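Seryl-tRNA synthetase, cytoplasmic (Candida albicans, PDB 3QO8) catalyses the two-step attachment of serine to tRNA(Ser), activating serine with ATP to Ser-AMP before passing it to the acceptor end of the tRNA. Local coordinates at residues L207-M218 with E240-I251. Residues are numbered along the deposited sequence; the frame is centred on the assembly and turned at random.
Sequences LQAPVMMNKEVM and EKYLIATSEQPI. With SSA (5'-O-(N-(L-seryl)-sulfamoyl)adenosine), chain B.
Val-211 O is gripped by Ile-244 N at 2.9 Å, from above the carbonyl plane, and by a CA-H...O contact from Leu-243. This bond continues an antiparallel ladder in the class II synthetase core, where strand 212-214 is an outer strand, within this chain, of the small sheet it forms with strands 239-243 and 233-236. Met-213 and Tyr-242 are its hydrogen-bonded pair, each N donating to the other's O. Beside them Met-212 and Leu-243 lie side by side, Met-212 CG 3.9 Å from Leu-243 CD2, on the face that Val-234 also touches. Met-213 instead crosses Ile-244 at about a right angle; its extended chi2 (-175°) carries SD to 3.5 Å from Pro-250 N in helix 248-252, and the bend at chi3 (73°) turns CE toward Gln-249 O. Ala-209 CB packs on Pro-250 CG at 3.5 Å. Gln-249 OE1 accepts from Ala-245 N, and Met-218 of helix 215-218 packs CE against that oxygen at 3.5 Å. In the following turn Thr-246 OG1 caps Glu-248 N and receives the seryl amino group of the bound adenylate analogue. At the far end Lys-241 NZ, also bonded to Val-173 O of the second subunit, donates to Asn-214 OD1 at 3.0 Å, nearly along the C=O axis.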
ATOM      1  N   LEU A 207      -4.284   1.005  15.894  1.00 14.85           N
ATOM      2  CA  LEU A 207      -5.185   1.486  14.858  1.00 15.47           C
ATOM      3  C   LEU A 207      -4.505   1.334  13.515  1.00 23.03           C
ATOM      4  O   LEU A 207      -3.542   2.044  13.242  1.00 19.74           O
ATOM      5  CB  LEU A 207      -5.524   2.952  15.123  1.00 14.84           C
ATOM      6  CG  LEU A 207      -6.601   3.609  14.270  1.00 20.89           C
ATOM      7  CD1 LEU A 207      -7.924   2.868  14.435  1.00 16.55           C
ATOM      8  CD2 LEU A 207      -6.744   5.073  14.643  1.00 16.70           C
ATOM      9  N   GLN A 208      -4.987   0.411  12.683  1.00 17.28           N
ATOM     10  CA  GLN A 208      -4.426   0.263  11.343  1.00 16.63           C
ATOM     11  C   GLN A 208      -5.177   1.131  10.366  1.00 19.98           C
ATOM     12  O   GLN A 208      -6.378   0.960  10.153  1.00 16.80           O
ATOM     13  CB  GLN A 208      -4.440  -1.184  10.860  1.00 16.51           C
ATOM     14  CG  GLN A 208      -3.791  -1.349   9.462  1.00 18.09           C
ATOM     15  CD  GLN A 208      -3.690  -2.810   9.050  1.00 19.98           C
ATOM     16  OE1 GLN A 208      -3.553  -3.681   9.898  1.00 22.94           O
ATOM     17  NE2 GLN A 208      -3.770  -3.081   7.756  1.00 21.60           N
ATOM     18  N   ALA A 209      -4.458   2.070   9.770  1.00 14.54           N
ATOM     19  CA  ALA A 209      -5.078   3.080   8.927  1.00 13.35           C
ATOM     20  C   ALA A 209      -5.086   2.642   7.474  1.00 16.62           C
ATOM     21  O   ALA A 209      -4.177   1.936   7.031  1.00 18.78           O
ATOM     22  CB  ALA A 209      -4.300   4.422   9.075  1.00 12.34           C
ATOM     23  N   PRO A 210      -6.096   3.087   6.716  1.00 14.82           N
ATOM     24  CA  PRO A 210      -6.089   2.847   5.270  1.00 17.96           C
ATOM     25  C   PRO A 210      -4.961   3.661   4.643  1.00 18.78           C
ATOM     26  O   PRO A 210      -4.591   4.699   5.189  1.00 13.94           O
ATOM     27  CB  PRO A 210      -7.449   3.386   4.827  1.00 19.31           C
ATOM     28  CG  PRO A 210      -7.791   4.423   5.859  1.00 21.03           C
ATOM     29  CD  PRO A 210      -7.248   3.902   7.145  1.00 18.23           C
ATOM     30  N   VAL A 211      -4.401   3.195   3.536  1.00 16.97           N
ATOM     31  CA  VAL A 211      -3.275   3.901   2.921  1.00 12.12           C
ATOM     32  C   VAL A 211      -3.683   4.785   1.754  1.00 14.43           C
ATOM     33  O   VAL A 211      -2.827   5.408   1.108  1.00 16.40           O
ATOM     34  CB  VAL A 211      -2.167   2.929   2.452  1.00 18.42           C
ATOM     35  CG1 VAL A 211      -1.583   2.201   3.646  1.00 14.99           C
ATOM     36  CG2 VAL A 211      -2.709   1.945   1.418  1.00 15.89           C
ATOM     37  N   MET A 212      -4.987   4.827   1.476  1.00 18.12           N
ATOM     38  CA  MET A 212      -5.540   5.773   0.511  1.00 18.41           C
ATOM     39  C   MET A 212      -6.437   6.769   1.227  1.00 20.86           C
ATOM     40  O   MET A 212      -7.128   6.416   2.186  1.00 22.05           O
ATOM     41  CB  MET A 212      -6.375   5.049  -0.542  1.00 24.93           C
ATOM     42  CG  MET A 212      -5.566   4.180  -1.465  1.00 24.83           C
ATOM     43  SD  MET A 212      -6.586   3.523  -2.784  1.00 29.63           S
ATOM     44  CE  MET A 212      -5.429   2.370  -3.530  1.00 27.15           C
ATOM     45  N   MET A 213      -6.432   8.011   0.761  1.00 17.95           N
ATOM     46  CA  MET A 213      -7.285   9.053   1.330  1.00 23.02           C
ATOM     47  C   MET A 213      -7.927   9.855   0.227  1.00 25.28           C
ATOM     48  O   MET A 213      -7.308  10.081  -0.814  1.00 26.27           O
ATOM     49  CB  MET A 213      -6.487  10.007   2.220  1.00 19.00           C
ATOM     50  CG  MET A 213      -6.235   9.498   3.620  1.00 21.54           C
ATOM     51  SD  MET A 213      -5.411  10.741   4.643  1.00 23.19           S
ATOM     52  CE  MET A 213      -6.674  11.954   4.989  1.00 23.15           C
ATOM     53  N   ASN A 214      -9.166  10.286   0.461  1.00 20.32           N
ATOM     54  CA  ASN A 214      -9.825  11.218  -0.441  1.00 21.37           C
ATOM     55  C   ASN A 214      -9.019  12.507  -0.476  1.00 24.60           C
ATOM     56  O   ASN A 214      -8.423  12.887   0.526  1.00 21.21           O
ATOM     57  CB  ASN A 214     -11.250  11.510   0.030  1.00 23.47           C
ATOM     58  CG  ASN A 214     -12.199  10.341  -0.218  1.00 39.69           C
ATOM     59  OD1 ASN A 214     -12.086   9.638  -1.222  1.00 42.52           O
ATOM     60  ND2 ASN A 214     -13.134  10.133   0.700  1.00 38.95           N
ATOM     61  N   LYS A 215      -9.004  13.177  -1.623  1.00 27.79           N
ATOM     62  CA  LYS A 215      -8.233  14.403  -1.784  1.00 33.66           C
ATOM     63  C   LYS A 215      -8.665  15.505  -0.817  1.00 31.18           C
ATOM     64  O   LYS A 215      -7.831  16.155  -0.189  1.00 35.66           O
ATOM     65  CB  LYS A 215      -8.326  14.905  -3.227  1.00 46.80           C
ATOM     66  CG  LYS A 215      -7.773  13.925  -4.254  1.00 60.41           C
ATOM     67  CD  LYS A 215      -7.540  14.580  -5.614  1.00 68.31           C
ATOM     68  CE  LYS A 215      -8.849  14.908  -6.324  1.00 70.29           C
ATOM     69  NZ  LYS A 215      -8.601  15.444  -7.694  1.00 69.76           N
ATOM     70  N   GLU A 216      -9.968  15.710  -0.694  1.00 28.81           N
ATOM     71  CA  GLU A 216     -10.483  16.780   0.149  1.00 38.49           C
ATOM     72  C   GLU A 216     -10.073  16.609   1.614  1.00 30.90           C
ATOM     73  O   GLU A 216      -9.799  17.585   2.303  1.00 32.96           O
ATOM     74  CB  GLU A 216     -12.004  16.882   0.031  1.00 40.09           C
ATOM     75  CG  GLU A 216     -12.533  16.855  -1.403  1.00 62.06           C
ATOM     76  CD  GLU A 216     -12.820  15.443  -1.913  1.00 74.34           C
ATOM     77  OE1 GLU A 216     -13.707  15.294  -2.784  1.00 79.40           O
ATOM     78  OE2 GLU A 216     -12.162  14.485  -1.450  1.00 70.46           O
ATOM     79  N   VAL A 217     -10.033  15.372   2.095  1.00 28.91           N
ATOM     80  CA  VAL A 217      -9.600  15.123   3.465  1.00 25.49           C
ATOM     81  C   VAL A 217      -8.083  15.296   3.602  1.00 29.87           C
ATOM     82  O   VAL A 217      -7.596  15.886   4.575  1.00 27.52           O
ATOM     83  CB  VAL A 217     -10.014  13.710   3.963  1.00 33.19           C
ATOM     84  CG1 VAL A 217      -9.861  13.622   5.470  1.00 30.72           C
ATOM     85  CG2 VAL A 217     -11.442  13.405   3.567  1.00 41.46           C
ATOM     86  N   MET A 218      -7.333  14.782   2.634  1.00 26.98           N
ATOM     87  CA  MET A 218      -5.878  14.894   2.689  1.00 28.03           C
ATOM     88  C   MET A 218      -5.485  16.371   2.726  1.00 28.46           C
ATOM     89  O   MET A 218      -4.606  16.787   3.488  1.00 29.42           O
ATOM     90  CB  MET A 218      -5.232  14.182   1.488  1.00 29.44           C
ATOM     91  CG  MET A 218      -3.707  14.321   1.421  1.00 25.85           C
ATOM     92  SD  MET A 218      -2.824  13.546   2.800  1.00 28.39           S
ATOM     93  CE  MET A 218      -2.769  11.852   2.195  1.00 25.17           C
ATOM     94  N   GLU A 240      -9.832  10.239  -8.193  1.00 34.88           N
ATOM     95  CA  GLU A 240      -8.447  10.215  -7.752  1.00 37.74           C
ATOM     96  C   GLU A 240      -8.416  10.183  -6.236  1.00 36.30           C
ATOM     97  O   GLU A 240      -9.284  10.758  -5.580  1.00 36.30           O
ATOM     98  CB  GLU A 240      -7.703  11.455  -8.252  1.00 39.82           C
ATOM     99  CG  GLU A 240      -7.667  11.591  -9.766  1.00 50.01           C
ATOM    100  CD  GLU A 240      -7.058  12.909 -10.222  1.00 61.68           C
ATOM    101  OE1 GLU A 240      -6.635  13.703  -9.354  1.00 63.74           O
ATOM    102  OE2 GLU A 240      -7.008  13.153 -11.449  1.00 65.26           O
ATOM    103  N   LYS A 241      -7.418   9.497  -5.691  1.00 31.23           N
ATOM    104  CA  LYS A 241      -7.146   9.511  -4.267  1.00 22.36           C
ATOM    105  C   LYS A 241      -5.637   9.721  -4.115  1.00 25.27           C
ATOM    106  O   LYS A 241      -4.900   9.731  -5.096  1.00 27.41           O
ATOM    107  CB  LYS A 241      -7.596   8.192  -3.606  1.00 21.18           C
ATOM    108  CG  LYS A 241      -9.084   7.833  -3.862  1.00 21.37           C
ATOM    109  CD  LYS A 241      -9.480   6.568  -3.113  1.00 24.96           C
ATOM    110  CE  LYS A 241     -10.929   6.166  -3.429  1.00 37.50           C
ATOM    111  NZ  LYS A 241     -11.936   7.196  -3.027  1.00 32.24           N
ATOM    112  N   TYR A 242      -5.181   9.901  -2.890  1.00 21.48           N
ATOM    113  CA  TYR A 242      -3.749   9.934  -2.624  1.00 19.99           C
ATOM    114  C   TYR A 242      -3.344   8.748  -1.758  1.00 21.52           C
ATOM    115  O   TYR A 242      -4.105   8.318  -0.897  1.00 20.44           O
ATOM    116  CB  TYR A 242      -3.380  11.237  -1.920  1.00 24.63           C
ATOM    117  CG  TYR A 242      -3.460  12.438  -2.830  1.00 30.57           C
ATOM    118  CD1 TYR A 242      -2.352  12.863  -3.545  1.00 33.22           C
ATOM    119  CD2 TYR A 242      -4.652  13.129  -2.997  1.00 42.40           C
ATOM    120  CE1 TYR A 242      -2.420  13.953  -4.389  1.00 39.12           C
ATOM    121  CE2 TYR A 242      -4.732  14.220  -3.841  1.00 48.16           C
ATOM    122  CZ  TYR A 242      -3.615  14.629  -4.534  1.00 51.50           C
ATOM    123  OH  TYR A 242      -3.693  15.719  -5.374  1.00 57.12           O
ATOM    124  N   LEU A 243      -2.146   8.227  -1.989  1.00 19.49           N
ATOM    125  CA  LEU A 243      -1.518   7.328  -1.031  1.00 16.55           C
ATOM    126  C   LEU A 243      -0.936   8.144   0.122  1.00 15.48           C
ATOM    127  O   LEU A 243      -0.388   9.233  -0.093  1.00 16.20           O
ATOM    128  CB  LEU A 243      -0.413   6.522  -1.713  1.00 17.13           C
ATOM    129  CG  LEU A 243      -0.929   5.428  -2.657  1.00 20.64           C
ATOM    130  CD1 LEU A 243       0.255   4.771  -3.359  1.00 20.91           C
ATOM    131  CD2 LEU A 243      -1.728   4.395  -1.873  1.00 22.80           C
ATOM    132  N   ILE A 244      -1.044   7.629   1.341  1.00 15.57           N
ATOM    133  CA  ILE A 244      -0.566   8.362   2.510  1.00 16.77           C
ATOM    134  C   ILE A 244       0.950   8.284   2.650  1.00 20.23           C
ATOM    135  O   ILE A 244       1.552   7.287   2.266  1.00 13.12           O
ATOM    136  CB  ILE A 244      -1.242   7.863   3.814  1.00 11.12           C
ATOM    137  CG1 ILE A 244      -0.770   6.446   4.180  1.00 19.32           C
ATOM    138  CG2 ILE A 244      -2.798   7.956   3.679  1.00 11.63           C
ATOM    139  CD1 ILE A 244      -1.340   5.906   5.512  1.00 16.26           C
ATOM    140  N   ALA A 245       1.554   9.352   3.186  1.00 16.02           N
ATOM    141  CA  ALA A 245       2.981   9.395   3.484  1.00 13.37           C
ATOM    142  C   ALA A 245       3.256   8.892   4.894  1.00 17.03           C
ATOM    143  O   ALA A 245       4.388   8.552   5.236  1.00 14.48           O
ATOM    144  CB  ALA A 245       3.516  10.851   3.320  1.00 16.27           C
ATOM    145  N   THR A 246       2.209   8.838   5.715  1.00 15.31           N
ATOM    146  CA  THR A 246       2.348   8.463   7.121  1.00 15.31           C
ATOM    147  C   THR A 246       0.952   8.269   7.684  1.00 16.54           C
ATOM    148  O   THR A 246       0.021   8.959   7.269  1.00 16.03           O
ATOM    149  CB  THR A 246       3.094   9.575   7.951  1.00 17.95           C
ATOM    150  OG1 THR A 246       2.794   9.421   9.344  1.00 14.45           O
ATOM    151  CG2 THR A 246       2.651  10.967   7.521  1.00 15.19           C
ATOM    152  N   SER A 247       0.797   7.333   8.619  1.00 13.44           N
ATOM    153  CA  SER A 247      -0.514   7.120   9.230  1.00 13.40           C
ATOM    154  C   SER A 247      -1.015   8.352   9.984  1.00 17.43           C
ATOM    155  O   SER A 247      -2.199   8.449  10.316  1.00 18.95           O
ATOM    156  CB  SER A 247      -0.549   5.860  10.111  1.00 17.35           C
ATOM    157  OG  SER A 247       0.367   5.944  11.200  1.00 16.00           O
ATOM    158  N   GLU A 248      -0.102   9.287  10.250  0.55 16.68           N
ATOM    159  CA  GLU A 248      -0.458  10.571  10.843  0.55 17.28           C
ATOM    160  C   GLU A 248      -1.611  11.204  10.071  0.55 17.55           C
ATOM    161  O   GLU A 248      -2.541  11.759  10.649  0.55 17.16           O
ATOM    162  CB  GLU A 248       0.748  11.519  10.828  0.55 13.73           C
ATOM    163  CG  GLU A 248       0.468  12.896  11.411  0.55 17.98           C
ATOM    164  CD  GLU A 248       1.444  13.981  10.927  0.55 25.63           C
ATOM    165  OE1 GLU A 248       2.630  13.679  10.628  0.55 13.47           O
ATOM    166  OE2 GLU A 248       1.003  15.149  10.842  0.55 23.04           O
ATOM    167  N   GLN A 249      -1.541  11.115   8.751  1.00 16.15           N
ATOM    168  CA  GLN A 249      -2.519  11.772   7.895  1.00 20.56           C
ATOM    169  C   GLN A 249      -3.953  11.254   8.104  1.00 20.74           C
ATOM    170  O   GLN A 249      -4.834  12.025   8.494  1.00 16.93           O
ATOM    171  CB  GLN A 249      -2.060  11.740   6.438  1.00 22.19           C
ATOM    172  CG  GLN A 249      -0.944  12.759   6.190  1.00 19.82           C
ATOM    173  CD  GLN A 249      -0.045  12.416   5.005  1.00 23.73           C
ATOM    174  OE1 GLN A 249      -0.094  11.315   4.457  1.00 19.47           O
ATOM    175  NE2 GLN A 249       0.787  13.371   4.611  1.00 24.96           N
ATOM    176  N   PRO A 250      -4.192   9.948   7.876  1.00 14.83           N
ATOM    177  CA  PRO A 250      -5.579   9.491   8.075  1.00 21.08           C
ATOM    178  C   PRO A 250      -6.002   9.476   9.553  1.00 17.58           C
ATOM    179  O   PRO A 250      -7.156   9.744   9.869  1.00 15.89           O
ATOM    180  CB  PRO A 250      -5.589   8.065   7.473  1.00 13.56           C
ATOM    181  CG  PRO A 250      -4.140   7.599   7.509  1.00 12.42           C
ATOM    182  CD  PRO A 250      -3.313   8.898   7.327  1.00 14.83           C
ATOM    183  N   ILE A 251      -5.075   9.188  10.455  1.00 15.27           N
ATOM    184  CA  ILE A 251      -5.427   9.134  11.865  1.00 16.26           C
ATOM    185  C   ILE A 251      -5.747  10.534  12.402  1.00 15.83           C
ATOM    186  O   ILE A 251      -6.600  10.695  13.270  1.00 18.93           O
ATOM    187  CB  ILE A 251      -4.327   8.419  12.694  1.00 16.49           C
ATOM    188  CG1 ILE A 251      -4.212   6.957  12.236  1.00 15.75           C
ATOM    189  CG2 ILE A 251      -4.631   8.539  14.201  1.00 15.10           C
ATOM    190  CD1 ILE A 251      -3.119   6.112  12.935  1.00 13.48           C
TER
HETATM  191  N10 SSA B 486       4.080  11.402  11.198  1.00 14.59           N
HETATM  192  CA  SSA B 486       5.428  11.919  11.431  1.00 22.33           C
HETATM  193  CB  SSA B 486       6.055  11.220  12.637  1.00 20.82           C
HETATM  194  OG  SSA B 486       6.355   9.845  12.323  1.00 20.31           O
HETATM  195  C9  SSA B 486       6.284  11.715  10.213  1.00 23.30           C
HETATM  196  O9  SSA B 486       5.879  11.086   9.243  1.00 18.85           O
HETATM  197  N8  SSA B 486       7.501  12.248  10.261  1.00 16.25           N
HETATM  198  S1  SSA B 486       8.654  11.886   9.209  1.00 20.78           S
HETATM  199  O1S SSA B 486       8.407  12.411   7.897  1.00 18.88           O
HETATM  200  O2S SSA B 486       9.890  12.389   9.710  1.00 19.97           O
HETATM  201  O5' SSA B 486       8.803  10.356   9.118  1.00 18.15           O
HETATM  202  C5' SSA B 486       8.973   9.567  10.284  1.00 15.62           C
HETATM  203  C4' SSA B 486      10.130   8.586  10.067  1.00 18.17           C
HETATM  204  O4' SSA B 486       9.920   7.705   8.957  1.00 18.07           O
HETATM  205  C3' SSA B 486      11.451   9.256   9.761  1.00 17.98           C
HETATM  206  O3' SSA B 486      12.032   9.770  10.968  1.00 17.45           O
HETATM  207  C2' SSA B 486      12.229   8.094   9.153  1.00 19.10           C
HETATM  208  O2' SSA B 486      12.724   7.225  10.191  1.00 18.77           O
HETATM  209  C1' SSA B 486      11.160   7.328   8.373  1.00 15.27           C
HETATM  210  N9  SSA B 486      11.177   7.728   6.951  1.00 18.06           N
HETATM  211  C8  SSA B 486      10.816   8.916   6.441  1.00 17.51           C
HETATM  212  N7  SSA B 486      10.993   8.883   5.102  1.00 17.60           N
HETATM  213  C5  SSA B 486      11.460   7.660   4.789  1.00 20.02           C
HETATM  214  C6  SSA B 486      11.806   7.053   3.598  1.00 18.94           C
HETATM  215  N6  SSA B 486      11.694   7.752   2.448  1.00 15.67           N
HETATM  216  N1  SSA B 486      12.249   5.774   3.608  1.00 15.97           N
HETATM  217  C2  SSA B 486      12.355   5.099   4.758  1.00 19.65           C
HETATM  218  N3  SSA B 486      12.015   5.659   5.927  1.00 16.94           N
HETATM  219  C4  SSA B 486      11.581   6.939   5.960  1.00 16.74           C
HETATM  220  O   HOH W   1     -10.356  11.993  -3.793  1.00 41.33           O